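Local coordinates for methionyl-tRNA formyltransferase (Clostridium thermocellum, PDB 1ZGH), which probably transfers a formyl group from 10-formyltetrahydrofolate to the amino group of methionine on initiator methionyl-tRNA, at residues A[33-38]-A[82-87]; A[130-135]-A[143-148]; A[210-215]-A[238-243]; A[199-204]-A[225-230]. All coordinates share one frame; numbering follows the deposited sequence.

Contact 1. Residues A[33-38]-A[82-87]; sequences IIIATT and LFPHWS
I35 and L82 form a parallel beta bridge between strands 31-36 and 80-83. L82 N donates to I34 O at 2.8 Å, and A36 N returns a bond to L82 O. Further along, the two chains stay together. T38 N bonds to H85 O at 2.9 Å, and the same oxygen lies close to T37 CA. On the I35 and L82 side of the sheet, I35 CG2 packs against P84 CD at 3.8 Å, with the two side chains at about a right angle. I33 CD1 meets L82 CD1 nearby. A36 CB sits over one face of the W86 six-membered ring, 4.0 Å from its centroid, and also touches F83 CE2 obliquely. The chi1 of T38 (62°) sets OG1 between the backbone N and the carbonyl carbon. There it accepts a nearly straight bond from H85 ND1 at 3.1 Å, 4° out of the imidazole plane, which helps fix the ring's rotation. T38 OG1 in turn donates to S87 OG at 3.2 Å. The bond from H85 N to T37 OG1 is weak. The strand order fits the Rossmann-like fold of formyltransferases, and the loops follow the C-terminal ends of the parallel strands. Strand 57-62 pairs with 31-36 on the side away from 80-83. Helix 40-52 covers I33 and I35, and helix 156-178 packs on L82 and P84.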
loop_
_atom_site.group_PDB
_atom_site.type_symbol
_atom_site.label_atom_id
_atom_site.label_comp_id
_atom_site.label_asym_id
_atom_site.label_seq_id
_atom_site.Cartn_x
_atom_site.Cartn_y
_atom_site.Cartn_z
ATOM N N ILE A 33 -6.160 -0.865 20.314
ATOM C CA ILE A 33 -5.870 -1.195 18.915
ATOM C C ILE A 33 -4.377 -1.347 18.635
ATOM O O ILE A 33 -3.517 -0.824 19.370
ATOM C CB ILE A 33 -6.422 -0.148 17.929
ATOM C CG1 ILE A 33 -5.762 1.211 18.143
ATOM C CG2 ILE A 33 -7.953 -0.011 18.025
ATOM C CD1 ILE A 33 -6.023 2.184 17.000
ATOM N N ILE A 34 -4.084 -2.070 17.557
ATOM C CA ILE A 34 -2.739 -2.125 17.030
ATOM C C ILE A 34 -2.786 -1.511 15.641
ATOM O O ILE A 34 -3.687 -1.800 14.860
ATOM C CB ILE A 34 -2.207 -3.565 16.947
ATOM C CG1 ILE A 34 -2.027 -4.162 18.350
ATOM C CG2 ILE A 34 -0.873 -3.622 16.164
ATOM C CD1 ILE A 34 -1.749 -5.616 18.341
ATOM N N ILE A 35 -1.814 -0.650 15.365
ATOM C CA ILE A 35 -1.470 -0.239 14.005
ATOM C C ILE A 35 -0.140 -0.869 13.607
ATOM O O ILE A 35 0.913 -0.507 14.120
ATOM C CB ILE A 35 -1.387 1.300 13.852
ATOM C CG1 ILE A 35 -2.676 1.936 14.399
ATOM C CG2 ILE A 35 -1.178 1.693 12.351
ATOM C CD1 ILE A 35 -2.756 3.440 14.251
ATOM N N ALA A 36 -0.199 -1.785 12.649
ATOM C CA ALA A 36 1.003 -2.431 12.141
ATOM C C ALA A 36 1.280 -1.880 10.752
ATOM O O ALA A 36 0.490 -2.038 9.832
ATOM C CB ALA A 36 0.820 -3.950 12.131
ATOM N N THR A 37 2.371 -1.157 10.605
ATOM C CA THR A 37 2.646 -0.520 9.303
ATOM C C THR A 37 4.136 -0.314 9.124
ATOM O O THR A 37 4.887 -0.193 10.116
ATOM C CB THR A 37 1.909 0.847 9.207
ATOM O OG1 THR A 37 1.880 1.318 7.848
ATOM C CG2 THR A 37 2.559 1.900 10.162
ATOM N N THR A 38 4.533 -0.223 7.856
ATOM C CA THR A 38 5.847 0.227 7.466
ATOM C C THR A 38 5.722 1.439 6.529
ATOM O O THR A 38 4.617 1.838 6.130
ATOM C CB THR A 38 6.609 -0.927 6.793
ATOM O OG1 THR A 38 5.904 -1.299 5.636
ATOM C CG2 THR A 38 6.663 -2.109 7.728
ATOM N N LEU A 82 -4.884 -2.889 12.577
ATOM C CA LEU A 82 -5.015 -2.083 11.377
ATOM C C LEU A 82 -3.690 -2.130 10.624
ATOM O O LEU A 82 -2.660 -1.859 11.208
ATOM C CB LEU A 82 -5.341 -0.627 11.757
ATOM C CG LEU A 82 -6.597 -0.506 12.665
ATOM C CD1 LEU A 82 -6.717 0.833 13.321
ATOM C CD2 LEU A 82 -7.807 -0.771 11.838
ATOM N N PHE A 83 -3.732 -2.429 9.320
ATOM C CA PHE A 83 -2.523 -2.532 8.503
ATOM C C PHE A 83 -2.542 -1.489 7.346
ATOM O O PHE A 83 -3.027 -1.801 6.275
ATOM C CB PHE A 83 -2.438 -3.939 7.905
ATOM C CG PHE A 83 -2.279 -5.050 8.911
ATOM C CD1 PHE A 83 -3.392 -5.601 9.571
ATOM C CD2 PHE A 83 -1.031 -5.576 9.175
ATOM C CE1 PHE A 83 -3.243 -6.655 10.478
ATOM C CE2 PHE A 83 -0.864 -6.609 10.093
ATOM C CZ PHE A 83 -1.966 -7.162 10.732
ATOM N N PRO A 84 -2.114 -0.231 7.584
ATOM C CA PRO A 84 -2.055 0.737 6.467
ATOM C C PRO A 84 -1.145 0.312 5.325
ATOM O O PRO A 84 -1.508 0.482 4.158
ATOM C CB PRO A 84 -1.532 1.994 7.128
ATOM C CG PRO A 84 -1.943 1.855 8.553
ATOM C CD PRO A 84 -1.803 0.410 8.871
ATOM N N HIS A 85 0.006 -0.252 5.676
ATOM C CA HIS A 85 0.882 -0.913 4.739
ATOM C C HIS A 85 1.729 -1.957 5.438
ATOM O O HIS A 85 2.469 -1.676 6.382
ATOM C CB HIS A 85 1.845 0.091 4.043
ATOM C CG HIS A 85 2.694 -0.580 2.999
ATOM N ND1 HIS A 85 3.946 -1.087 3.267
ATOM C CD2 HIS A 85 2.396 -0.983 1.745
ATOM C CE1 HIS A 85 4.417 -1.699 2.195
ATOM N NE2 HIS A 85 3.496 -1.646 1.252
ATOM N N TRP A 86 1.635 -3.185 4.997
ATOM C CA TRP A 86 2.370 -4.239 5.660
ATOM C C TRP A 86 2.888 -5.225 4.641
ATOM O O TRP A 86 2.136 -5.774 3.846
ATOM C CB TRP A 86 1.469 -4.945 6.659
ATOM C CG TRP A 86 2.148 -5.859 7.641
ATOM C CD1 TRP A 86 2.070 -7.213 7.663
ATOM C CD2 TRP A 86 2.958 -5.482 8.760
ATOM N NE1 TRP A 86 2.797 -7.714 8.707
ATOM C CE2 TRP A 86 3.343 -6.671 9.410
ATOM C CE3 TRP A 86 3.385 -4.248 9.291
ATOM C CZ2 TRP A 86 4.142 -6.679 10.547
ATOM C CZ3 TRP A 86 4.198 -4.258 10.428
ATOM C CH2 TRP A 86 4.559 -5.465 11.043
ATOM N N SER A 87 4.153 -5.548 4.820
ATOM C CA SER A 87 4.987 -6.184 3.816
ATOM C C SER A 87 4.927 -7.711 3.884
ATOM O O SER A 87 5.042 -8.400 2.862
ATOM C CB SER A 87 6.421 -5.664 4.045
ATOM O OG SER A 87 6.368 -4.364 4.688
#

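Contact 2. Residues A[130-135]-A[143-148]; sequences ISAIKV and DIFFKR
I130 pairs with R148 as an antiparallel hydrogen-bonded pair. Its N donates to R148 O at 2.7 Å, and R148 N returns a bond to I130 O. I130 O also lies 3.1 Å from K147 CA. S131 faces K147 in a non-hydrogen-bonded pair. S131 OG lies beside the lysine chain, 3.6 Å from K147 CE. Extended beyond CG, the K147 chain passes the hydroxyl and carries NZ to a salt bridge with D107. S131 OG itself is held by T106 O. A132 N donates to F146 O at 3.0 Å, with an angle of 165° at the hydrogen. These strands, 127-134 and 144-151, form a beta hairpin at one end of the six-strand mixed sheet, and 144-151 is its outermost strand within the chain. F145 and F146 together face A132, a beta bulge in strand 144-151, with the F145 backbone in the helical range. A132 O takes its bond from F145 N at 2.8 Å. The F145 ring then lies with its edge toward the A132 carbonyl, with V101 and L175 also beside it. I133 pairs with I144, again without hydrogen bonds between the two. The I133 CG2 branch meets I144 CG1 at 3.9 Å, and the two side chains slant across each other. K134 N bonds to D143 O at 2.9 Å and closes the pairing. K134 CB touches F145 CE2 at 3.9 Å, while the rest of the lysine chain leads away from strand 144-151.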
loop_
_atom_site.group_PDB
_atom_site.type_symbol
_atom_site.label_atom_id
_atom_site.label_comp_id
_atom_site.label_asym_id
_atom_site.label_seq_id
_atom_site.Cartn_x
_atom_site.Cartn_y
_atom_site.Cartn_z
ATOM N N ILE A 130 -9.711 2.651 -2.278
ATOM C CA ILE A 130 -9.074 1.961 -1.175
ATOM C C ILE A 130 -10.180 1.165 -0.476
ATOM O O ILE A 130 -11.174 1.756 -0.056
ATOM C CB ILE A 130 -8.430 2.968 -0.178
ATOM C CG1 ILE A 130 -7.480 3.917 -0.930
ATOM C CG2 ILE A 130 -7.705 2.227 0.962
ATOM C CD1 ILE A 130 -6.921 5.043 -0.058
ATOM N N SER A 131 -10.033 -0.164 -0.420
ATOM C CA SER A 131 -10.954 -1.047 0.259
ATOM C C SER A 131 -10.380 -1.486 1.605
ATOM O O SER A 131 -9.281 -2.069 1.679
ATOM C CB SER A 131 -11.254 -2.300 -0.575
ATOM O OG SER A 131 -11.646 -1.983 -1.881
ATOM N N ALA A 132 -11.127 -1.205 2.672
ATOM C CA ALA A 132 -10.812 -1.750 3.993
ATOM C C ALA A 132 -11.466 -3.128 4.062
ATOM O O ALA A 132 -12.693 -3.247 3.886
ATOM C CB ALA A 132 -11.312 -0.830 5.083
ATOM N N ILE A 133 -10.648 -4.162 4.275
ATOM C CA ILE A 133 -11.117 -5.551 4.298
ATOM C C ILE A 133 -10.632 -6.335 5.504
ATOM O O ILE A 133 -9.570 -6.057 6.056
ATOM C CB ILE A 133 -10.683 -6.329 3.041
ATOM C CG1 ILE A 133 -9.164 -6.548 3.028
ATOM C CG2 ILE A 133 -11.141 -5.582 1.799
ATOM C CD1 ILE A 133 -8.673 -7.371 1.858
ATOM N N LYS A 134 -11.432 -7.319 5.898
ATOM C CA LYS A 134 -11.113 -8.187 7.013
ATOM C C LYS A 134 -10.287 -9.339 6.482
ATOM O O LYS A 134 -10.762 -10.127 5.652
ATOM C CB LYS A 134 -12.389 -8.745 7.659
ATOM C CG LYS A 134 -12.114 -9.413 9.000
ATOM C CD LYS A 134 -13.336 -10.009 9.604
ATOM C CE LYS A 134 -12.982 -10.772 10.869
ATOM N NZ LYS A 134 -14.200 -11.019 11.695
ATOM N N VAL A 135 -9.070 -9.460 6.966
ATOM C CA VAL A 135 -8.167 -10.529 6.542
ATOM C C VAL A 135 -8.779 -11.921 6.830
ATOM O O VAL A 135 -9.259 -12.169 7.945
ATOM C CB VAL A 135 -6.828 -10.371 7.271
ATOM C CG1 VAL A 135 -5.855 -11.474 6.910
ATOM C CG2 VAL A 135 -6.243 -8.980 6.950
ATOM N N ASP A 143 -14.076 -9.963 3.541
ATOM C CA ASP A 143 -15.248 -9.098 3.570
ATOM C C ASP A 143 -14.824 -7.632 3.620
ATOM O O ASP A 143 -13.814 -7.284 4.252
ATOM C CB ASP A 143 -16.160 -9.432 4.766
ATOM C CG ASP A 143 -16.716 -10.857 4.715
ATOM O OD1 ASP A 143 -16.480 -11.546 3.706
ATOM O OD2 ASP A 143 -17.381 -11.286 5.691
ATOM N N ILE A 144 -15.594 -6.784 2.945
ATOM C CA ILE A 144 -15.235 -5.370 2.779
ATOM C C ILE A 144 -16.022 -4.549 3.787
ATOM O O ILE A 144 -17.243 -4.663 3.840
ATOM C CB ILE A 144 -15.584 -4.870 1.347
ATOM C CG1 ILE A 144 -14.777 -5.636 0.290
ATOM C CG2 ILE A 144 -15.304 -3.373 1.227
ATOM C CD1 ILE A 144 -15.331 -5.516 -1.127
ATOM N N PHE A 145 -15.331 -3.738 4.579
ATOM C CA PHE A 145 -15.973 -2.803 5.504
ATOM C C PHE A 145 -16.567 -1.613 4.757
ATOM O O PHE A 145 -17.730 -1.260 4.972
ATOM C CB PHE A 145 -14.976 -2.279 6.546
ATOM C CG PHE A 145 -14.499 -3.309 7.526
ATOM C CD1 PHE A 145 -15.233 -3.593 8.674
ATOM C CD2 PHE A 145 -13.306 -3.996 7.307
ATOM C CE1 PHE A 145 -14.767 -4.542 9.610
ATOM C CE2 PHE A 145 -12.846 -4.939 8.213
ATOM C CZ PHE A 145 -13.571 -5.212 9.372
ATOM N N PHE A 146 -15.744 -0.982 3.904
ATOM C CA PHE A 146 -16.148 0.135 3.015
ATOM C C PHE A 146 -14.937 0.627 2.169
ATOM O O PHE A 146 -13.803 0.160 2.350
ATOM C CB PHE A 146 -16.789 1.303 3.805
ATOM C CG PHE A 146 -15.885 1.908 4.872
ATOM C CD1 PHE A 146 -15.035 2.964 4.565
ATOM C CD2 PHE A 146 -15.897 1.431 6.166
ATOM C CE1 PHE A 146 -14.199 3.522 5.532
ATOM C CE2 PHE A 146 -15.078 1.990 7.147
ATOM C CZ PHE A 146 -14.220 3.029 6.823
ATOM N N LYS A 147 -15.204 1.551 1.245
ATOM C CA LYS A 147 -14.241 2.021 0.249
ATOM C C LYS A 147 -14.203 3.538 0.201
ATOM O O LYS A 147 -15.188 4.188 0.560
ATOM C CB LYS A 147 -14.611 1.516 -1.156
ATOM C CG LYS A 147 -14.595 0.005 -1.297
ATOM C CD LYS A 147 -15.030 -0.455 -2.682
ATOM C CE LYS A 147 -15.123 -1.966 -2.739
ATOM N NZ LYS A 147 -15.455 -2.455 -4.102
ATOM N N ARG A 148 -13.062 4.084 -0.233
ATOM C CA ARG A 148 -12.910 5.518 -0.505
ATOM C C ARG A 148 -12.145 5.717 -1.814
ATOM O O ARG A 148 -11.285 4.899 -2.140
ATOM C CB ARG A 148 -12.159 6.218 0.635
ATOM C CG ARG A 148 -12.892 6.235 1.969
ATOM C CD ARG A 148 -14.106 7.145 1.960
ATOM N NE ARG A 148 -14.897 7.001 3.194
ATOM C CZ ARG A 148 -16.057 6.354 3.309
ATOM N NH1 ARG A 148 -16.640 5.762 2.270
ATOM N NH2 ARG A 148 -16.670 6.314 4.488
#

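Contact 3. Residues A[210-215]-A[238-243]; sequences KIYDYI and SRASMK
Y212 and I215 pack apolar side chains on A240 and M242, where a helix meets a strand near the surface of the C-terminal domain. The helix is 208-217, and the strand is the last part of 233-243, after the chain turns a corner at R239. The short axes run nearly antiparallel, at 159°, and approach to 8.7 Å. Side chains fill this distance, and no hydrogen bond crosses it. Y212 and I215 are three residues apart in the helix, so both point toward the strand. A240 CB fits between them, 3.7 Å from I215 CG2 and 3.9 Å from Y212 CD1. I215 CG2 also rests on S238 CA at 3.7 Å. The Y212 chi1 of 179° sends CG away from the backbone N and carries the ring to the strand, its long axis across the strand. The Y212 ring turns its edge to S241, with Y212 CE1 4.1 Å from S241 CA. M242, a selenomethionine, is bent at chi2 and chi3. Its CE methyl folds back onto Y212 CB at 3.7 Å, and the two side chains slant across each other. I247 of the neighbouring strand 246-254 also touches both Y212 and M242. R239 starts away from the helix, and its NE forms a salt bridge with D250. The join between helix and strand therefore rests on van der Waals and hydrophobic packing, with the polar bonds around R239 made to other parts of the domain.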
loop_
_atom_site.group_PDB
_atom_site.type_symbol
_atom_site.label_atom_id
_atom_site.label_comp_id
_atom_site.label_asym_id
_atom_site.label_seq_id
_atom_site.Cartn_x
_atom_site.Cartn_y
_atom_site.Cartn_z
ATOM N N LYS A 210 4.353 5.908 -21.320
ATOM C CA LYS A 210 4.583 4.656 -20.584
ATOM C C LYS A 210 5.912 4.684 -19.835
ATOM O O LYS A 210 5.995 4.210 -18.707
ATOM C CB LYS A 210 4.518 3.439 -21.507
ATOM C CG LYS A 210 4.525 2.107 -20.760
ATOM N N ILE A 211 6.954 5.249 -20.453
ATOM C CA ILE A 211 8.234 5.486 -19.763
ATOM C C ILE A 211 8.050 6.350 -18.522
ATOM O O ILE A 211 8.522 5.992 -17.421
ATOM C CB ILE A 211 9.339 6.033 -20.682
ATOM C CG1 ILE A 211 9.681 5.027 -21.771
ATOM C CG2 ILE A 211 10.609 6.346 -19.882
ATOM C CD1 ILE A 211 10.587 5.591 -22.858
ATOM N N TYR A 212 7.331 7.461 -18.685
ATOM C CA TYR A 212 6.992 8.347 -17.583
ATOM C C TYR A 212 6.270 7.585 -16.438
ATOM O O TYR A 212 6.654 7.729 -15.270
ATOM C CB TYR A 212 6.127 9.489 -18.102
ATOM C CG TYR A 212 5.660 10.486 -17.061
ATOM C CD1 TYR A 212 6.513 11.486 -16.611
ATOM C CD2 TYR A 212 4.361 10.432 -16.537
ATOM C CE1 TYR A 212 6.093 12.375 -15.700
ATOM C CE2 TYR A 212 3.929 11.307 -15.607
ATOM C CZ TYR A 212 4.802 12.297 -15.178
ATOM O OH TYR A 212 4.392 13.252 -14.288
ATOM N N ASP A 213 5.270 6.776 -16.804
ATOM C CA ASP A 213 4.506 5.953 -15.838
ATOM C C ASP A 213 5.424 5.031 -15.103
ATOM O O ASP A 213 5.334 4.950 -13.893
ATOM C CB ASP A 213 3.363 5.192 -16.512
ATOM C CG ASP A 213 2.214 6.095 -16.894
ATOM O OD1 ASP A 213 2.130 7.195 -16.326
ATOM O OD2 ASP A 213 1.412 5.725 -17.772
ATOM N N TYR A 214 6.307 4.329 -15.831
ATOM C CA TYR A 214 7.300 3.415 -15.187
ATOM C C TYR A 214 8.208 4.116 -14.163
ATOM O O TYR A 214 8.382 3.653 -13.050
ATOM C CB TYR A 214 8.148 2.661 -16.230
ATOM C CG TYR A 214 7.626 1.272 -16.501
ATOM C CD1 TYR A 214 6.362 1.083 -17.060
ATOM C CD2 TYR A 214 8.402 0.143 -16.205
ATOM C CE1 TYR A 214 5.866 -0.206 -17.287
ATOM C CE2 TYR A 214 7.919 -1.157 -16.438
ATOM C CZ TYR A 214 6.655 -1.312 -16.970
ATOM O OH TYR A 214 6.181 -2.562 -17.249
ATOM N N ILE A 215 8.790 5.253 -14.548
ATOM C CA ILE A 215 9.632 6.000 -13.642
ATOM C C ILE A 215 8.864 6.468 -12.392
ATOM O O ILE A 215 9.307 6.205 -11.254
ATOM C CB ILE A 215 10.308 7.213 -14.314
ATOM C CG1 ILE A 215 11.183 6.748 -15.492
ATOM C CG2 ILE A 215 11.128 7.994 -13.244
ATOM C CD1 ILE A 215 11.698 7.902 -16.322
ATOM N N SER A 238 14.591 8.615 -11.639
ATOM C CA SER A 238 13.607 9.133 -10.682
ATOM C C SER A 238 13.289 10.603 -10.983
ATOM O O SER A 238 13.934 11.230 -11.870
ATOM C CB SER A 238 14.133 8.946 -9.255
ATOM O OG SER A 238 15.357 9.643 -9.133
ATOM N N ARG A 239 12.265 11.120 -10.295
ATOM C CA ARG A 239 11.846 12.498 -10.363
ATOM C C ARG A 239 11.603 12.959 -11.814
ATOM O O ARG A 239 12.124 13.988 -12.294
ATOM C CB ARG A 239 12.862 13.405 -9.697
ATOM C CG ARG A 239 12.271 14.795 -9.380
ATOM C CD ARG A 239 12.945 15.428 -8.178
ATOM N NE ARG A 239 14.366 15.678 -8.378
ATOM C CZ ARG A 239 14.900 16.845 -8.710
ATOM N NH1 ARG A 239 14.141 17.917 -8.959
ATOM N NH2 ARG A 239 16.221 16.939 -8.807
ATOM N N ALA A 240 10.770 12.197 -12.488
ATOM C CA ALA A 240 10.426 12.463 -13.858
ATOM C C ALA A 240 9.451 13.629 -13.981
ATOM O O ALA A 240 8.575 13.784 -13.142
ATOM C CB ALA A 240 9.800 11.245 -14.434
ATOM N N SER A 241 9.595 14.420 -15.034
ATOM C CA SER A 241 8.683 15.524 -15.295
ATOM C C SER A 241 8.536 15.612 -16.805
ATOM O O SER A 241 9.522 15.613 -17.533
ATOM C CB SER A 241 9.248 16.811 -14.679
ATOM O OG SER A 241 8.385 17.910 -14.730
HETATM N N MSE A 242 7.297 15.659 -17.267
HETATM C CA MSE A 242 7.006 15.618 -18.664
HETATM C C MSE A 242 7.028 17.030 -19.254
HETATM O O MSE A 242 6.454 17.960 -18.728
HETATM C CB MSE A 242 5.676 14.885 -18.904
HETATM C CG MSE A 242 5.268 14.845 -20.354
HETATM SE SE MSE A 242 6.411 13.530 -21.334
HETATM C CE MSE A 242 5.372 11.907 -20.753
ATOM N N LYS A 243 7.739 17.171 -20.367
ATOM C CA LYS A 243 7.786 18.401 -21.123
ATOM C C LYS A 243 7.357 18.079 -22.592
ATOM O O LYS A 243 7.095 16.947 -22.927
ATOM C CB LYS A 243 9.198 18.983 -21.083
ATOM C CG LYS A 243 9.733 19.374 -19.674
ATOM C CD LYS A 243 8.880 20.428 -19.022
ATOM C CE LYS A 243 9.385 20.907 -17.584
ATOM N NZ LYS A 243 8.297 21.716 -16.870
#

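Contact 4. Residues A[199-204]-A[225-230]; sequences QSEISP and RAFIKY
F227 chi1 (77°) places CG between its own N and carbonyl carbon, turning the ring back toward S200 and E201. The E201 chi1 of -167° sets CG opposite the backbone N and starts an extended chain directed at K229. The motif is a single beta bridge, E201 with F227, between the loop leading to helix 208-217 and the edge strand 227-230 of the C-terminal domain's antiparallel sheet. F227 N donates to S200 O at 3.0 Å from well above the carbonyl plane. I202 N donates to F227 O at 2.8 Å in a nearly straight bond. E201 CB lies over one face of the F227 ring, 4.0 Å from the centroid, whereas S200 CB comes to the ring edge, 3.7 Å from F227 CD2. S200 OG is bound by P224 O. I202 starts toward strand 227-230, and I202 CD1 touches A226 CB at 3.8 Å. I211 of helix 208-217 and F237 of strand 233-243 pack on I202 as well. The charged ends of E201 and K229 stay beyond salt-bridge distance, with E201 OE1 4.2 Å from K229 NZ. A water molecule links the two residues instead: it donates to E201 OE2 at 2.6 Å and accepts from K229 N.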
loop_
_atom_site.group_PDB
_atom_site.type_symbol
_atom_site.label_atom_id
_atom_site.label_comp_id
_atom_site.label_asym_id
_atom_site.label_seq_id
_atom_site.Cartn_x
_atom_site.Cartn_y
_atom_site.Cartn_z
ATOM N N GLN A 199 11.340 -6.517 -13.187
ATOM C CA GLN A 199 10.247 -5.928 -13.993
ATOM C C GLN A 199 10.251 -4.376 -13.941
ATOM O O GLN A 199 9.393 -3.713 -14.574
ATOM C CB GLN A 199 8.887 -6.450 -13.522
ATOM C CG GLN A 199 8.676 -7.932 -13.821
ATOM C CD GLN A 199 7.389 -8.438 -13.181
ATOM O OE1 GLN A 199 7.365 -8.817 -12.011
ATOM N NE2 GLN A 199 6.313 -8.434 -13.952
ATOM N N SER A 200 11.226 -3.826 -13.225
ATOM C CA SER A 200 11.537 -2.388 -13.306
ATOM C C SER A 200 12.228 -1.911 -14.595
ATOM O O SER A 200 12.351 -0.704 -14.838
ATOM C CB SER A 200 12.407 -2.018 -12.114
ATOM O OG SER A 200 11.660 -2.138 -10.931
ATOM N N GLU A 201 12.665 -2.850 -15.433
ATOM C CA GLU A 201 13.377 -2.545 -16.652
ATOM C C GLU A 201 12.428 -1.934 -17.691
ATOM O O GLU A 201 11.381 -2.497 -17.968
ATOM C CB GLU A 201 14.062 -3.806 -17.233
ATOM C CG GLU A 201 15.075 -3.455 -18.324
ATOM C CD GLU A 201 15.796 -4.654 -18.926
ATOM O OE1 GLU A 201 15.566 -5.790 -18.483
ATOM O OE2 GLU A 201 16.607 -4.446 -19.847
ATOM N N ILE A 202 12.794 -0.773 -18.219
ATOM C CA ILE A 202 12.023 -0.069 -19.236
ATOM C C ILE A 202 12.447 -0.640 -20.609
ATOM O O ILE A 202 13.655 -0.727 -20.894
ATOM C CB ILE A 202 12.352 1.416 -19.229
ATOM C CG1 ILE A 202 11.902 2.092 -17.920
ATOM C CG2 ILE A 202 11.789 2.141 -20.454
ATOM C CD1 ILE A 202 12.640 3.415 -17.660
ATOM N N SER A 203 11.475 -0.981 -21.454
ATOM C CA SER A 203 11.765 -1.436 -22.814
ATOM C C SER A 203 11.933 -0.276 -23.765
ATOM O O SER A 203 11.230 0.729 -23.633
ATOM C CB SER A 203 10.628 -2.335 -23.304
ATOM O OG SER A 203 10.626 -2.460 -24.710
ATOM N N PRO A 204 12.813 -0.423 -24.792
ATOM C CA PRO A 204 12.894 0.635 -25.784
ATOM C C PRO A 204 11.620 0.801 -26.623
ATOM O O PRO A 204 11.485 1.808 -27.305
ATOM C CB PRO A 204 14.086 0.205 -26.665
ATOM C CG PRO A 204 14.174 -1.205 -26.519
ATOM C CD PRO A 204 13.737 -1.526 -25.116
ATOM N N ARG A 225 13.892 1.319 -8.489
ATOM C CA ARG A 225 13.641 2.313 -9.536
ATOM C C ARG A 225 13.588 1.733 -10.945
ATOM O O ARG A 225 14.292 0.786 -11.269
ATOM C CB ARG A 225 14.720 3.398 -9.511
ATOM C CG ARG A 225 14.728 4.266 -8.258
ATOM C CD ARG A 225 13.609 5.232 -8.164
ATOM N NE ARG A 225 13.728 6.020 -6.921
ATOM C CZ ARG A 225 13.336 5.575 -5.728
ATOM N NH1 ARG A 225 12.803 4.354 -5.621
ATOM N NH2 ARG A 225 13.479 6.344 -4.651
ATOM N N ALA A 226 12.850 2.418 -11.808
ATOM C CA ALA A 226 12.800 2.101 -13.210
ATOM C C ALA A 226 14.219 2.226 -13.784
ATOM O O ALA A 226 14.944 3.158 -13.470
ATOM C CB ALA A 226 11.846 3.024 -13.959
ATOM N N PHE A 227 14.580 1.303 -14.638
ATOM C CA PHE A 227 15.944 1.277 -15.168
ATOM C C PHE A 227 16.065 0.782 -16.610
ATOM O O PHE A 227 15.163 0.111 -17.135
ATOM C CB PHE A 227 16.848 0.469 -14.223
ATOM C CG PHE A 227 16.697 -0.995 -14.320
ATOM C CD1 PHE A 227 17.517 -1.718 -15.182
ATOM C CD2 PHE A 227 15.753 -1.674 -13.556
ATOM C CE1 PHE A 227 17.411 -3.083 -15.305
ATOM C CE2 PHE A 227 15.640 -3.074 -13.653
ATOM C CZ PHE A 227 16.485 -3.780 -14.530
ATOM N N ILE A 228 17.176 1.156 -17.243
ATOM C CA ILE A 228 17.685 0.468 -18.415
ATOM C C ILE A 228 19.120 -0.060 -18.173
ATOM O O ILE A 228 19.823 0.386 -17.236
ATOM C CB ILE A 228 17.616 1.370 -19.639
ATOM C CG1 ILE A 228 18.658 2.461 -19.604
ATOM C CG2 ILE A 228 16.211 2.013 -19.781
ATOM C CD1 ILE A 228 18.773 3.172 -20.918
ATOM N N LYS A 229 19.519 -1.067 -18.955
ATOM C CA LYS A 229 20.909 -1.569 -18.977
ATOM C C LYS A 229 21.675 -0.889 -20.147
ATOM O O LYS A 229 21.084 -0.614 -21.182
ATOM C CB LYS A 229 20.935 -3.100 -19.110
ATOM C CG LYS A 229 20.068 -3.842 -18.095
ATOM C CD LYS A 229 20.148 -5.355 -18.264
ATOM C CE LYS A 229 19.288 -6.127 -17.257
ATOM N NZ LYS A 229 19.272 -7.588 -17.655
ATOM N N TYR A 230 22.957 -0.549 -19.962
ATOM C CA TYR A 230 23.785 -0.002 -21.037
ATOM C C TYR A 230 25.154 -0.616 -20.813
ATOM O O TYR A 230 25.858 -0.253 -19.871
ATOM C CB TYR A 230 23.844 1.533 -21.009
ATOM C CG TYR A 230 24.438 2.146 -22.259
ATOM C CD1 TYR A 230 23.796 2.021 -23.484
ATOM C CD2 TYR A 230 25.638 2.854 -22.224
ATOM C CE1 TYR A 230 24.315 2.584 -24.638
ATOM C CE2 TYR A 230 26.184 3.434 -23.395
ATOM C CZ TYR A 230 25.515 3.289 -24.595
ATOM O OH TYR A 230 25.999 3.825 -25.776
HETATM O O HOH W 1 17.457 -2.178 -20.828
#

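Contacts 1 and 2 come first along the chain. They lie in the same six-strand mixed sheet of the formyltransferase domain, with centres 14 Å apart. Contact 1 joins two inner parallel strands, and contact 2 is the hairpin at the end of that sheet. Contacts 3 and 4 lie in the C-terminal domain on the opposite side of the chain's centre, with centres 30 to 34 Å from those of the first two. Their segments alternate along the chain, their centres are 12 Å apart, and they touch, for example where I215 CA meets A226 CB. Helix 208-217 and strands 227-230 and 233-243 pack together away from the six-strand sheet, although D213 and Y214 of the helix touch helix 116-122.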